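Local coordinates for protein chitinase (Paenibacillus sp. FPU-7, PDB 5GZT) that probably hydrolyses the beta-1,4 linkages between N-acetylglucosamine units of chitin and chitodextrins at random internal positions, at residues F395-N400 with D441-T446; V813-S818 with E823-N828. All coordinates share one frame; numbering follows the deposited sequence.

Contact 1: F395-N400 with D441-T446; sequences FMNKYN and DAQSTT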
ATOM      1  N   PHE B 395      15.973  -8.685  13.077  1.00 39.37           N
ATOM      2  CA  PHE B 395      15.755  -7.306  12.587  1.00 34.30           C
ATOM      3  C   PHE B 395      14.327  -6.907  12.802  1.00 31.03           C
ATOM      4  O   PHE B 395      14.047  -5.856  13.496  1.00 36.16           O
ATOM      5  CB  PHE B 395      16.148  -7.192  11.125  1.00 41.70           C
ATOM      6  CG  PHE B 395      16.380  -5.774  10.680  1.00 41.12           C
ATOM      7  CD1 PHE B 395      15.298  -4.909  10.472  1.00 39.00           C
ATOM      8  CD2 PHE B 395      17.673  -5.296  10.488  1.00 39.21           C
ATOM      9  CE1 PHE B 395      15.514  -3.591  10.079  1.00 36.64           C
ATOM     10  CE2 PHE B 395      17.874  -3.999  10.052  1.00 37.03           C
ATOM     11  CZ  PHE B 395      16.798  -3.142   9.891  1.00 35.09           C
ATOM     12  N   MET B 396      13.423  -7.783  12.302  1.00 34.35           N
ATOM     13  CA  MET B 396      11.971  -7.573  12.394  1.00 34.75           C
ATOM     14  C   MET B 396      11.544  -7.320  13.819  1.00 38.12           C
ATOM     15  O   MET B 396      10.827  -6.326  14.136  1.00 39.13           O
ATOM     16  CB  MET B 396      11.209  -8.765  11.789  1.00 34.34           C
ATOM     17  CG  MET B 396       9.708  -8.560  11.621  1.00 37.04           C
ATOM     18  SD  MET B 396       8.772 -10.043  11.184  1.00 44.08           S
ATOM     19  CE  MET B 396       8.434 -10.549  12.866  1.00 47.59           C
ATOM     20  N   ASN B 397      11.995  -8.229  14.696  1.00 41.11           N
ATOM     21  CA  ASN B 397      11.710  -8.122  16.146  1.00 40.47           C
ATOM     22  C   ASN B 397      12.376  -6.974  16.812  1.00 36.65           C
ATOM     23  O   ASN B 397      11.726  -6.295  17.658  1.00 36.99           O
ATOM     24  CB  ASN B 397      12.097  -9.415  16.872  1.00 41.48           C
ATOM     25  CG  ASN B 397      11.256 -10.552  16.413  1.00 42.42           C
ATOM     26  OD1 ASN B 397      11.744 -11.647  16.067  1.00 48.07           O
ATOM     27  ND2 ASN B 397       9.969 -10.282  16.332  1.00 37.73           N
ATOM     28  N   LYS B 398      13.652  -6.723  16.460  1.00 40.89           N
ATOM     29  CA  LYS B 398      14.383  -5.589  17.083  1.00 37.72           C
ATOM     30  C   LYS B 398      13.644  -4.288  16.892  1.00 40.07           C
ATOM     31  O   LYS B 398      13.452  -3.543  17.848  1.00 40.20           O
ATOM     32  CB  LYS B 398      15.794  -5.476  16.541  1.00 41.21           C
ATOM     33  CG  LYS B 398      16.595  -4.216  16.956  1.00 41.78           C
ATOM     34  CD  LYS B 398      18.088  -4.452  16.699  1.00 44.97           C
ATOM     35  CE  LYS B 398      18.978  -3.238  16.915  1.00 52.70           C
ATOM     36  NZ  LYS B 398      19.005  -2.758  18.316  1.00 60.56           N
ATOM     37  N   TYR B 399      13.148  -4.028  15.674  1.00 46.14           N
ATOM     38  CA  TYR B 399      12.433  -2.748  15.421  1.00 42.80           C
ATOM     39  C   TYR B 399      10.918  -2.796  15.494  1.00 41.72           C
ATOM     40  O   TYR B 399      10.257  -1.783  15.211  1.00 46.56           O
ATOM     41  CB  TYR B 399      12.921  -2.160  14.101  1.00 43.57           C
ATOM     42  CG  TYR B 399      14.437  -1.977  14.092  1.00 38.88           C
ATOM     43  CD1 TYR B 399      15.027  -0.969  14.833  1.00 40.59           C
ATOM     44  CD2 TYR B 399      15.244  -2.807  13.362  1.00 37.86           C
ATOM     45  CE1 TYR B 399      16.393  -0.776  14.813  1.00 40.41           C
ATOM     46  CE2 TYR B 399      16.606  -2.659  13.349  1.00 39.10           C
ATOM     47  CZ  TYR B 399      17.174  -1.619  14.063  1.00 38.46           C
ATOM     48  OH  TYR B 399      18.530  -1.465  14.070  1.00 43.36           O
ATOM     49  N   ASN B 400      10.370  -3.914  15.972  1.00 39.68           N
ATOM     50  CA  ASN B 400       8.917  -4.083  16.171  1.00 41.05           C
ATOM     51  C   ASN B 400       8.118  -3.985  14.855  1.00 37.78           C
ATOM     52  O   ASN B 400       7.064  -3.365  14.788  1.00 35.98           O
ATOM     53  CB  ASN B 400       8.367  -3.069  17.181  1.00 45.40           C
ATOM     54  CG  ASN B 400       9.029  -3.208  18.562  1.00 55.76           C
ATOM     55  OD1 ASN B 400       9.164  -4.318  19.128  1.00 55.62           O
ATOM     56  ND2 ASN B 400       9.424  -2.076  19.115  1.00 57.31           N
ATOM     57  N   ASP B 441       5.829 -18.314  11.125  1.00 40.89           N
ATOM     58  CA  ASP B 441       4.695 -19.088  11.702  1.00 48.61           C
ATOM     59  C   ASP B 441       4.999 -19.610  13.109  1.00 50.21           C
ATOM     60  O   ASP B 441       4.161 -19.464  14.023  1.00 55.25           O
ATOM     61  CB  ASP B 441       4.321 -20.255  10.778  1.00 48.64           C
ATOM     62  CG  ASP B 441       3.649 -19.786   9.493  1.00 52.88           C
ATOM     63  OD1 ASP B 441       3.057 -18.668   9.482  1.00 55.51           O
ATOM     64  OD2 ASP B 441       3.691 -20.536   8.505  1.00 48.71           O
ATOM     65  N   ALA B 442       6.212 -20.157  13.272  1.00 50.01           N
ATOM     66  CA  ALA B 442       6.685 -20.679  14.565  1.00 51.11           C
ATOM     67  C   ALA B 442       6.519 -19.581  15.577  1.00 56.94           C
ATOM     68  O   ALA B 442       5.808 -19.728  16.572  1.00 57.84           O
ATOM     69  CB  ALA B 442       8.146 -21.100  14.464  1.00 48.20           C
ATOM     70  N   GLN B 443       7.077 -18.421  15.269  1.00 51.04           N
ATOM     71  CA  GLN B 443       7.042 -17.339  16.220  1.00 45.09           C
ATOM     72  C   GLN B 443       5.641 -16.848  16.586  1.00 46.69           C
ATOM     73  O   GLN B 443       5.391 -16.347  17.692  1.00 50.15           O
ATOM     74  CB  GLN B 443       7.893 -16.189  15.679  1.00 46.50           C
ATOM     75  CG  GLN B 443       7.876 -14.965  16.579  1.00 48.06           C
ATOM     76  CD  GLN B 443       8.910 -13.942  16.203  1.00 44.42           C
ATOM     77  OE1 GLN B 443       9.935 -14.246  15.617  1.00 44.40           O
ATOM     78  NE2 GLN B 443       8.607 -12.711  16.510  1.00 46.48           N
ATOM     79  N   SER B 444       4.734 -16.965  15.638  1.00 52.15           N
ATOM     80  CA  SER B 444       3.367 -16.486  15.806  1.00 51.93           C
ATOM     81  C   SER B 444       2.581 -17.420  16.726  1.00 53.23           C
ATOM     82  O   SER B 444       1.571 -17.022  17.340  1.00 49.73           O
ATOM     83  CB  SER B 444       2.684 -16.336  14.412  1.00 53.85           C
ATOM     84  OG  SER B 444       3.010 -15.074  13.764  1.00 47.98           O
ATOM     85  N   THR B 445       3.037 -18.661  16.830  1.00 49.49           N
ATOM     86  CA  THR B 445       2.401 -19.595  17.774  1.00 56.27           C
ATOM     87  C   THR B 445       2.622 -19.095  19.212  1.00 57.42           C
ATOM     88  O   THR B 445       1.740 -19.214  20.060  1.00 60.44           O
ATOM     89  CB  THR B 445       2.938 -21.011  17.628  1.00 50.45           C
ATOM     90  OG1 THR B 445       4.267 -21.031  18.113  1.00 54.09           O
ATOM     91  CG2 THR B 445       2.943 -21.456  16.164  1.00 47.77           C
ATOM     92  N   THR B 446       3.780 -18.487  19.458  1.00 55.74           N
ATOM     93  CA  THR B 446       4.021 -17.782  20.706  1.00 52.86           C
ATOM     94  C   THR B 446       3.325 -16.437  20.804  1.00 57.93           C
ATOM     95  O   THR B 446       2.689 -16.181  21.835  1.00 51.81           O
ATOM     96  CB  THR B 446       5.497 -17.512  20.909  1.00 52.48           C
ATOM     97  OG1 THR B 446       6.202 -18.751  20.809  1.00 59.25           O
ATOM     98  CG2 THR B 446       5.751 -16.819  22.269  1.00 55.52           C
TER

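Contact 2: V813-S818 with E823-N828; sequences VNEFPS and EQRRNN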
ATOM      1  N   VAL B 813     -19.574  43.111  33.191  1.00 27.38           N
ATOM      2  CA  VAL B 813     -19.137  44.143  34.117  1.00 31.48           C
ATOM      3  C   VAL B 813     -18.517  43.475  35.358  1.00 33.87           C
ATOM      4  O   VAL B 813     -17.432  43.861  35.791  1.00 34.70           O
ATOM      5  CB  VAL B 813     -20.298  45.044  34.543  1.00 32.55           C
ATOM      6  CG1 VAL B 813     -19.966  45.846  35.794  1.00 34.56           C
ATOM      7  CG2 VAL B 813     -20.700  46.008  33.409  1.00 33.90           C
ATOM      8  N   ASN B 814     -19.194  42.445  35.865  1.00 34.14           N
ATOM      9  CA  ASN B 814     -18.754  41.687  37.039  1.00 37.14           C
ATOM     10  C   ASN B 814     -17.987  40.433  36.763  1.00 39.77           C
ATOM     11  O   ASN B 814     -17.877  39.600  37.664  1.00 38.84           O
ATOM     12  CB  ASN B 814     -19.961  41.341  37.938  1.00 33.18           C
ATOM     13  CG  ASN B 814     -20.562  42.559  38.545  1.00 35.09           C
ATOM     14  OD1 ASN B 814     -19.984  43.654  38.472  1.00 34.80           O
ATOM     15  ND2 ASN B 814     -21.742  42.409  39.090  1.00 33.66           N
ATOM     16  N   GLU B 815     -17.414  40.293  35.570  1.00 39.56           N
ATOM     17  CA  GLU B 815     -16.628  39.120  35.251  1.00 38.27           C
ATOM     18  C   GLU B 815     -15.544  38.826  36.322  1.00 46.15           C
ATOM     19  O   GLU B 815     -15.368  37.686  36.700  1.00 39.84           O
ATOM     20  CB  GLU B 815     -15.930  39.342  33.938  1.00 40.82           C
ATOM     21  CG  GLU B 815     -15.054  38.183  33.502  1.00 36.19           C
ATOM     22  CD  GLU B 815     -14.629  38.284  32.086  1.00 36.35           C
ATOM     23  OE1 GLU B 815     -14.742  39.356  31.435  1.00 37.76           O
ATOM     24  OE2 GLU B 815     -14.189  37.247  31.608  1.00 43.54           O
ATOM     25  N   PHE B 816     -14.832  39.875  36.746  1.00 46.03           N
ATOM     26  CA  PHE B 816     -13.789  39.819  37.743  1.00 46.64           C
ATOM     27  C   PHE B 816     -14.273  40.421  39.075  1.00 50.74           C
ATOM     28  O   PHE B 816     -14.994  41.465  39.111  1.00 52.47           O
ATOM     29  CB  PHE B 816     -12.543  40.600  37.272  1.00 49.49           C
ATOM     30  CG  PHE B 816     -11.957  40.071  36.009  1.00 50.83           C
ATOM     31  CD1 PHE B 816     -11.121  38.974  36.033  1.00 52.13           C
ATOM     32  CD2 PHE B 816     -12.296  40.621  34.790  1.00 49.73           C
ATOM     33  CE1 PHE B 816     -10.605  38.451  34.868  1.00 55.98           C
ATOM     34  CE2 PHE B 816     -11.785  40.106  33.612  1.00 54.43           C
ATOM     35  CZ  PHE B 816     -10.939  39.015  33.647  1.00 57.33           C
ATOM     36  N   PRO B 817     -13.841  39.793  40.198  1.00 52.31           N
ATOM     37  CA  PRO B 817     -14.244  40.284  41.512  1.00 50.00           C
ATOM     38  C   PRO B 817     -13.575  41.631  41.882  1.00 47.09           C
ATOM     39  O   PRO B 817     -14.171  42.388  42.651  1.00 50.29           O
ATOM     40  CB  PRO B 817     -13.846  39.142  42.435  1.00 52.46           C
ATOM     41  CG  PRO B 817     -12.635  38.572  41.772  1.00 54.48           C
ATOM     42  CD  PRO B 817     -12.886  38.671  40.303  1.00 52.63           C
ATOM     43  N   SER B 818     -12.397  41.944  41.294  1.00 47.28           N
ATOM     44  CA  SER B 818     -11.762  43.275  41.449  1.00 43.90           C
ATOM     45  C   SER B 818     -12.732  44.412  41.408  1.00 46.68           C
ATOM     46  O   SER B 818     -13.341  44.705  40.373  1.00 48.28           O
ATOM     47  CB  SER B 818     -10.657  43.562  40.424  1.00 44.51           C
ATOM     48  OG  SER B 818     -10.251  44.934  40.573  1.00 43.57           O
ATOM     49  N   GLU B 823     -15.672  48.841  38.551  1.00 36.96           N
ATOM     50  CA  GLU B 823     -15.981  50.274  38.426  1.00 42.69           C
ATOM     51  C   GLU B 823     -15.595  50.740  37.040  1.00 31.80           C
ATOM     52  O   GLU B 823     -16.278  51.508  36.437  1.00 36.62           O
ATOM     53  CB  GLU B 823     -15.222  51.123  39.488  1.00 47.12           C
ATOM     54  CG  GLU B 823     -15.492  52.641  39.458  1.00 51.88           C
ATOM     55  CD  GLU B 823     -16.880  53.116  39.980  1.00 58.77           C
ATOM     56  OE1 GLU B 823     -17.009  54.337  40.193  1.00 69.94           O
ATOM     57  OE2 GLU B 823     -17.865  52.359  40.161  1.00 61.68           O
ATOM     58  N   GLN B 824     -14.447  50.328  36.576  1.00 33.36           N
ATOM     59  CA  GLN B 824     -14.004  50.760  35.234  1.00 37.34           C
ATOM     60  C   GLN B 824     -14.995  50.220  34.134  1.00 33.53           C
ATOM     61  O   GLN B 824     -15.280  50.898  33.197  1.00 32.27           O
ATOM     62  CB  GLN B 824     -12.601  50.257  35.080  1.00 40.59           C
ATOM     63  CG  GLN B 824     -11.965  50.131  33.743  1.00 45.96           C
ATOM     64  CD  GLN B 824     -10.761  49.189  33.909  1.00 60.90           C
ATOM     65  OE1 GLN B 824     -10.084  49.211  34.956  1.00 65.11           O
ATOM     66  NE2 GLN B 824     -10.537  48.320  32.930  1.00 66.26           N
ATOM     67  N   ARG B 825     -15.513  49.011  34.323  1.00 32.33           N
ATOM     68  CA  ARG B 825     -16.436  48.390  33.363  1.00 29.70           C
ATOM     69  C   ARG B 825     -17.770  49.088  33.386  1.00 28.62           C
ATOM     70  O   ARG B 825     -18.295  49.431  32.330  1.00 24.56           O
ATOM     71  CB  ARG B 825     -16.487  46.881  33.566  1.00 28.08           C
ATOM     72  CG  ARG B 825     -15.216  46.226  33.026  1.00 25.26           C
ATOM     73  CD  ARG B 825     -15.277  44.737  33.016  1.00 24.46           C
ATOM     74  NE  ARG B 825     -14.173  44.234  32.239  1.00 24.37           N
ATOM     75  CZ  ARG B 825     -14.017  42.975  31.829  1.00 27.76           C
ATOM     76  NH1 ARG B 825     -14.882  42.007  32.109  1.00 32.39           N
ATOM     77  NH2 ARG B 825     -12.951  42.664  31.128  1.00 27.33           N
ATOM     78  N   ARG B 826     -18.284  49.408  34.580  1.00 30.05           N
ATOM     79  CA  ARG B 826     -19.542  50.182  34.720  1.00 30.87           C
ATOM     80  C   ARG B 826     -19.465  51.518  34.012  1.00 28.57           C
ATOM     81  O   ARG B 826     -20.487  52.004  33.494  1.00 31.22           O
ATOM     82  CB  ARG B 826     -19.955  50.400  36.186  1.00 34.99           C
ATOM     83  CG  ARG B 826     -20.426  49.119  36.893  1.00 45.57           C
ATOM     84  CD  ARG B 826     -21.095  49.305  38.282  1.00 49.63           C
ATOM     85  NE  ARG B 826     -20.202  49.885  39.299  1.00 43.39           N
ATOM     86  CZ  ARG B 826     -19.435  49.200  40.148  1.00 47.03           C
ATOM     87  NH1 ARG B 826     -19.418  47.867  40.211  1.00 49.33           N
ATOM     88  NH2 ARG B 826     -18.678  49.869  40.989  1.00 52.03           N
ATOM     89  N   ASN B 827     -18.269  52.088  34.001  1.00 24.94           N
ATOM     90  CA  ASN B 827     -17.985  53.350  33.379  1.00 30.67           C
ATOM     91  C   ASN B 827     -17.229  53.215  32.015  1.00 29.78           C
ATOM     92  O   ASN B 827     -16.546  54.135  31.579  1.00 28.76           O
ATOM     93  CB  ASN B 827     -17.110  54.173  34.329  1.00 36.18           C
ATOM     94  CG  ASN B 827     -17.864  54.595  35.551  1.00 36.59           C
ATOM     95  OD1 ASN B 827     -17.649  54.059  36.626  1.00 43.77           O
ATOM     96  ND2 ASN B 827     -18.801  55.488  35.377  1.00 37.74           N
ATOM     97  N   ASN B 828     -17.423  52.106  31.330  1.00 29.30           N
ATOM     98  CA  ASN B 828     -16.806  51.894  30.022  1.00 27.61           C
ATOM     99  C   ASN B 828     -17.013  53.116  29.140  1.00 26.05           C
ATOM    100  O   ASN B 828     -18.119  53.644  29.032  1.00 24.03           O
ATOM    101  CB  ASN B 828     -17.371  50.654  29.352  1.00 27.53           C
ATOM    102  CG  ASN B 828     -16.483  50.182  28.272  1.00 25.66           C
ATOM    103  OD1 ASN B 828     -15.429  49.614  28.537  1.00 26.61           O
ATOM    104  ND2 ASN B 828     -16.842  50.516  27.050  1.00 25.89           N
TER
HETATM  105  O   HOH W   1     -21.141  45.959  39.036  1.00 30.76           O
HETATM  106  O   HOH W   2     -13.255  40.151  29.646  1.00 46.95           O

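Contact 1: F395-N400 with D441-T446
Asn397 and Gln443 approach each other from opposite directions between two helices, their amide planes 35° apart. Asn397 CG and Gln443 CD stand 4.1 Å apart, whereas the CA atoms of Asn397 and Gln443, the closest backbone pair, are separated by 10.3 Å, so side-chain reach alone spans the interval. Gln443 supplies much of it: with CG anti to its backbone N (chi1 177°) and the chain extended beyond CG, it projects straight at its partner. The orientations of the two amide groups are uncertain: as modelled, Asn397 ND2 lies 2.8 Å from Gln443 NE2, and turning one of the amides over could give a hydrogen bond here. Beside them the Met396 methyl, CE, lies next to the Gln443 amide end, 4.2 Å from the atom modelled as NE2.

Further out, Tyr451 links the two segments, since the side chains of both Met396 and Ser444 touch it; Ser444 OG also bonds to Lys449 O. Asn400, at positive phi (62°), is the C-prime residue of a Schellman motif that ends its helix, with Asn400 N bonded to Asn397 O at 3.2 Å and Leu401 N to Met396 O. With only 98 Å² buried, this is sparse packing between helices 382-398 and 425-447, which flank strand 403-407 in sequence, in a domain of the family 18 TIM-barrel fold.

Contact 2: V813-S818 with E823-N828
The Arg825 guanidinium carries Phe816 CD2 over one face, 3.8 Å above the plane and off centre, and Glu815 OE1 at its edge. Ring and guanidinium planes stand 71° apart, and Arg825 NH2 sits near the ring plane, 3.8 Å from Phe816 CE2, so the two do not stack in parallel. Glu815 CG lies over a face of the same ring. The salt bridge from Arg825 NH1 to Glu815 OE1 measures 2.7 Å and is nearly straight (167°), meeting the oxygen on its anti side; a water joins that oxygen to Arg825 NH2. Arg825 gets there by an extended chain, its CD passing 3.6 Å from Val813 O. NH1 also donates to the backbone O of Trp812, whose ring makes a cation-pi contact with the arginine. With an alanine in place of Arg825, the Glu815 carboxylate is likely to lose its charged mate, and the edge of Phe816 its neighbour. On the next residue, Arg826 CG packs on Val813 CG1 at 3.5 Å, the side chains crossing at about a right angle; a second water links Asn814 OD1 to Arg826 NH1. Ser818 is the N-cap of helix 819-826, its OG bonded to Ile821 N. The Glu815-Arg825 bridge and the 5.1 Å between Val813 CA and Arg825 CA mark a loop folded back against the helix it leads into, on the surface of a family 18 domain.

Both segments of contact 1 precede those of contact 2 along the chain, and the two lie in different family 18 ranges with the immunoglobulin-like range between them in sequence. Their centres are 67 Å apart and their nearest atoms about 48 Å, so they do not touch, and they share no helix or strand. Contact 1 joins helices 382-398 and 425-447, which bracket strand 403-407 of the first barrel; contact 2 joins the loop after helix 810-813 to helix 819-826, between barrel strands 790-799 and 848-854 of the second. Both therefore belong to the helix-and-loop part of their barrels, and their separation is consistent with one contact in each of two family 18 domains.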